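Long-range contact in ferrichrome ABC transporter substrate-binding protein (Staphylococcus pseudintermedius, PDB 5FLY), which probably binds ferrichrome-type iron siderophores and delivers them to an ABC transporter for iron uptake, as a class III solute-binding protein: residues I168-K173 / T204-E209. Residues are numbered along the deposited sequence; the frame is centred on the assembly and turned at random.
Sequences IYAYGK and TEVPKE. With CD (cadmium ion), chain F; 7PG (2,5,8,11,14,17,20,23-octaoxapentacosan-25-ol), chain P.
Over one face of the Tyr169 ring, above its centre, lies O3 of the bound polyether, 3.9 Å from Tyr169 CG, while CE1 of the same ring meets CB of Glu205 at 4.0 Å, ring and carboxylate planes turned 45° apart. CG of Tyr169 is anti to the carbonyl carbon (chi1 -60°), which places the ring beside its own backbone N, between Glu205 and the polyether. Tyr171 turns its edge to the ligand, and its OH is hydrogen-bonded to Glu162. Beneath the rings the strands run antiparallel: Thr204 and Ala170 form a hydrogen-bonded pair, each donating its N-H to the other's carbonyl oxygen, and Val206 N donates to Ile168 O at 2.8 Å, nearly straight (172°). The extended Glu205 chain carries OE2 to a salt bridge with Lys167 and to a water that also bonds Ile168 N and Val206 O, bridging the two segments. On the sheet's other side CG2 of Val206 packs on CB of Ala170 at 3.7 Å, and Ile168 CD1 reaches Lys208 CA at 3.8 Å. Beyond, both carboxylate oxygens of Glu209 bind a cadmium ion. Strand 203-205 is an outermost strand of the mixed sheet in one lobe of a class III solute-binding fold, where Tyr169 and Tyr171 line the ligand pocket.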
ATOM      1  N   ILE A 168      -7.611 -11.747  11.817  1.00  8.31           N
ATOM      2  CA  ILE A 168      -6.256 -11.912  11.303  1.00  8.10           C
ATOM      3  C   ILE A 168      -6.290 -11.877   9.784  1.00  7.92           C
ATOM      4  O   ILE A 168      -7.081 -12.581   9.159  1.00  7.93           O
ATOM      5  CB  ILE A 168      -5.628 -13.236  11.766  1.00  8.16           C
ATOM      6  CG1 ILE A 168      -5.785 -13.379  13.286  1.00  8.37           C
ATOM      7  CG2 ILE A 168      -4.156 -13.304  11.366  1.00  8.07           C
ATOM      8  CD1 ILE A 168      -5.395 -14.726  13.849  1.00  8.48           C
ATOM      9  N   TYR A 169      -5.415 -11.067   9.187  1.00  8.52           N
ATOM     10  CA  TYR A 169      -5.288 -11.017   7.733  1.00  8.87           C
ATOM     11  C   TYR A 169      -3.874 -11.402   7.298  1.00  8.50           C
ATOM     12  O   TYR A 169      -2.937 -11.208   8.050  1.00  9.31           O
ATOM     13  CB  TYR A 169      -5.654  -9.618   7.232  1.00  9.80           C
ATOM     14  CG  TYR A 169      -7.079  -9.274   7.611  1.00  9.33           C
ATOM     15  CD1 TYR A 169      -8.138  -9.663   6.800  1.00 10.56           C
ATOM     16  CD2 TYR A 169      -7.363  -8.619   8.799  1.00 10.32           C
ATOM     17  CE1 TYR A 169      -9.437  -9.380   7.142  1.00 11.94           C
ATOM     18  CE2 TYR A 169      -8.667  -8.343   9.162  1.00 10.06           C
ATOM     19  CZ  TYR A 169      -9.699  -8.723   8.324  1.00 12.02           C
ATOM     20  OH  TYR A 169     -11.008  -8.444   8.666  1.00 15.00           O
ATOM     21  N   ALA A 170      -3.729 -11.985   6.112  1.00  8.48           N
ATOM     22  CA  ALA A 170      -2.406 -12.191   5.521  1.00  9.12           C
ATOM     23  C   ALA A 170      -2.415 -11.675   4.093  1.00  8.17           C
ATOM     24  O   ALA A 170      -3.466 -11.642   3.451  1.00  7.32           O
ATOM     25  CB  ALA A 170      -2.000 -13.664   5.571  1.00  9.28           C
ATOM     26  N   TYR A 171      -1.252 -11.274   3.593  1.00  7.26           N
ATOM     27  CA  TYR A 171      -1.190 -10.533   2.321  1.00  7.19           C
ATOM     28  C   TYR A 171      -0.399 -11.196   1.212  1.00  7.55           C
ATOM     29  O   TYR A 171       0.543 -11.955   1.461  1.00  7.23           O
ATOM     30  CB  TYR A 171      -0.642  -9.132   2.602  1.00  7.08           C
ATOM     31  CG  TYR A 171      -1.569  -8.433   3.548  1.00  8.72           C
ATOM     32  CD1 TYR A 171      -2.814  -8.006   3.113  1.00  9.56           C
ATOM     33  CD2 TYR A 171      -1.252  -8.287   4.894  1.00  8.23           C
ATOM     34  CE1 TYR A 171      -3.705  -7.413   3.980  1.00  9.44           C
ATOM     35  CE2 TYR A 171      -2.141  -7.694   5.767  1.00  8.59           C
ATOM     36  CZ  TYR A 171      -3.368  -7.256   5.298  1.00  9.65           C
ATOM     37  OH  TYR A 171      -4.282  -6.666   6.133  1.00 10.57           O
ATOM     38  N   GLY A 172      -0.864 -10.953  -0.012  1.00  7.13           N
ATOM     39  CA  GLY A 172      -0.118 -11.256  -1.217  1.00  7.20           C
ATOM     40  C   GLY A 172       1.018 -10.271  -1.440  1.00  7.17           C
ATOM     41  O   GLY A 172       1.360  -9.503  -0.544  1.00  7.20           O
ATOM     42  N   LYS A 173       1.602 -10.263  -2.640  1.00  7.11           N
ATOM     43  CA  LYS A 173       2.807  -9.468  -2.862  1.00  7.03           C
ATOM     44  C   LYS A 173       2.567  -7.968  -3.071  1.00  8.09           C
ATOM     45  O   LYS A 173       3.525  -7.199  -3.090  1.00  8.98           O
ATOM     46  CB  LYS A 173       3.589 -10.030  -4.055  1.00  8.41           C
ATOM     47  CG  LYS A 173       4.067 -11.462  -3.825  1.00 13.60           C
ATOM     48  CD  LYS A 173       5.052 -11.922  -4.907  1.00 17.14           C
ATOM     49  CE  LYS A 173       5.606 -13.319  -4.609  1.00 19.82           C
ATOM     50  NZ  LYS A 173       4.529 -14.359  -4.675  1.00 22.08           N
ATOM     51  N   THR A 204      -5.997 -12.338   2.253  1.00  8.60           N
ATOM     52  CA  THR A 204      -7.021 -13.210   2.811  1.00  9.03           C
ATOM     53  C   THR A 204      -7.185 -13.013   4.304  1.00  7.62           C
ATOM     54  O   THR A 204      -6.249 -12.635   4.995  1.00  7.57           O
ATOM     55  CB  THR A 204      -6.702 -14.692   2.542  1.00 11.49           C
ATOM     56  OG1 THR A 204      -7.820 -15.490   2.950  1.00 12.52           O
ATOM     57  CG2 THR A 204      -5.425 -15.124   3.272  1.00  9.09           C
ATOM     58  N   GLU A 205      -8.394 -13.263   4.796  1.00  8.33           N
ATOM     59  CA  GLU A 205      -8.596 -13.453   6.227  1.00  9.49           C
ATOM     60  C   GLU A 205      -8.066 -14.843   6.571  1.00 10.12           C
ATOM     61  O   GLU A 205      -8.209 -15.782   5.785  1.00  9.49           O
ATOM     62  CB  GLU A 205     -10.070 -13.312   6.640  1.00 10.47           C
ATOM     63  CG  GLU A 205     -10.220 -13.532   8.133  1.00 11.55           C
ATOM     64  CD  GLU A 205     -11.603 -13.252   8.710  1.00 14.19           C
ATOM     65  OE1 GLU A 205     -12.497 -12.759   7.976  1.00 15.42           O
ATOM     66  OE2 GLU A 205     -11.767 -13.522   9.924  1.00 14.65           O
ATOM     67  N   VAL A 206      -7.441 -14.951   7.736  1.00  7.93           N
ATOM     68  CA  VAL A 206      -6.858 -16.202   8.226  1.00  8.00           C
ATOM     69  C   VAL A 206      -7.625 -16.616   9.472  1.00  8.25           C
ATOM     70  O   VAL A 206      -7.590 -15.908  10.467  1.00  8.21           O
ATOM     71  CB  VAL A 206      -5.349 -16.041   8.551  1.00  9.72           C
ATOM     72  CG1 VAL A 206      -4.765 -17.316   9.123  1.00 11.30           C
ATOM     73  CG2 VAL A 206      -4.571 -15.631   7.311  1.00  9.68           C
ATOM     74  N   PRO A 207      -8.342 -17.748   9.415  1.00  9.36           N
ATOM     75  CA  PRO A 207      -8.889 -18.250  10.680  1.00 10.98           C
ATOM     76  C   PRO A 207      -7.782 -18.495  11.713  1.00 10.14           C
ATOM     77  O   PRO A 207      -6.692 -18.946  11.354  1.00  9.70           O
ATOM     78  CB  PRO A 207      -9.583 -19.557  10.273  1.00 10.47           C
ATOM     79  CG  PRO A 207      -9.837 -19.402   8.801  1.00 11.20           C
ATOM     80  CD  PRO A 207      -8.647 -18.658   8.297  1.00 10.31           C
ATOM     81  N   LYS A 208      -8.055 -18.210  12.983  1.00 10.10           N
ATOM     82  CA  LYS A 208      -6.984 -18.169  13.972  1.00  9.63           C
ATOM     83  C   LYS A 208      -6.320 -19.530  14.134  1.00  9.21           C
ATOM     84  O   LYS A 208      -5.137 -19.614  14.454  1.00  9.08           O
ATOM     85  CB  LYS A 208      -7.499 -17.682  15.331  1.00  9.44           C
ATOM     86  CG  LYS A 208      -8.437 -18.627  16.039  1.00 10.08           C
ATOM     87  CD  LYS A 208      -8.918 -18.001  17.333  1.00 11.79           C
ATOM     88  CE  LYS A 208      -9.950 -18.874  18.017  1.00 14.67           C
ATOM     89  NZ  LYS A 208     -10.390 -18.306  19.328  1.00 16.89           N
ATOM     90  N   GLU A 209      -7.078 -20.595  13.899  1.00  9.63           N
ATOM     91  CA  GLU A 209      -6.548 -21.947  14.024  1.00 11.50           C
ATOM     92  C   GLU A 209      -5.568 -22.324  12.907  1.00 11.56           C
ATOM     93  O   GLU A 209      -4.921 -23.361  12.986  1.00 12.25           O
ATOM     94  CB  GLU A 209      -7.700 -22.958  14.045  1.00 12.34           C
ATOM     95  CG  GLU A 209      -8.682 -22.798  15.226  1.00 12.27           C
ATOM     96  CD  GLU A 209      -9.806 -21.784  14.977  1.00 11.54           C
ATOM     97  OE1 GLU A 209     -10.045 -21.358  13.828  1.00 10.56           O
ATOM     98  OE2 GLU A 209     -10.485 -21.417  15.952  1.00 11.95           O
TER
HETATM   99 CD    CD F1285     -11.986 -20.312  14.611  1.00 10.67          CD
HETATM  100  C2  7PG P1295      -6.815   0.767   5.342  1.00 40.77           C
HETATM  101  O1  7PG P1295      -6.908   0.423   6.697  1.00 42.64           O
HETATM  102  C3  7PG P1295      -6.808  -0.953   6.930  1.00 40.90           C
HETATM  103  C4  7PG P1295      -8.196  -1.547   7.152  1.00 43.06           C
HETATM  104  O2  7PG P1295      -8.109  -2.818   7.739  1.00 46.21           O
HETATM  105  C5  7PG P1295      -7.283  -3.720   7.063  1.00 41.44           C
HETATM  106  C6  7PG P1295      -7.840  -5.139   7.114  1.00 39.74           C
HETATM  107  O3  7PG P1295      -7.536  -5.802   5.916  1.00 39.09           O
HETATM  108  C7  7PG P1295      -8.435  -5.617   4.858  1.00 36.54           C
HETATM  109  C8  7PG P1295      -7.797  -6.127   3.563  1.00 36.60           C
HETATM  110  O4  7PG P1295      -8.578  -5.856   2.426  1.00 39.19           O
HETATM  111  C9  7PG P1295      -8.843  -4.504   2.212  1.00 41.26           C
HETATM  112  C10 7PG P1295      -9.062  -4.147   0.740  1.00 42.84           C
HETATM  113  O5  7PG P1295      -8.599  -2.830   0.577  1.00 45.83           O
HETATM  114  C11 7PG P1295      -8.405  -2.359  -0.730  1.00 44.30           C
HETATM  115  C12 7PG P1295      -7.414  -1.191  -0.699  1.00 41.54           C
HETATM  116  O6  7PG P1295      -6.267  -1.498  -1.451  1.00 41.35           O
HETATM  117  C13 7PG P1295      -5.135  -1.942  -0.752  1.00 39.58           C
HETATM  118  C14 7PG P1295      -4.537  -0.801   0.062  1.00 38.24           C
HETATM  119  O7  7PG P1295      -3.146  -0.837  -0.074  1.00 43.04           O
HETATM  120  C15 7PG P1295      -2.503   0.404   0.043  1.00 43.85           C
HETATM  121  O   HOH W   1      -9.399 -14.047  11.466  1.00 13.01           O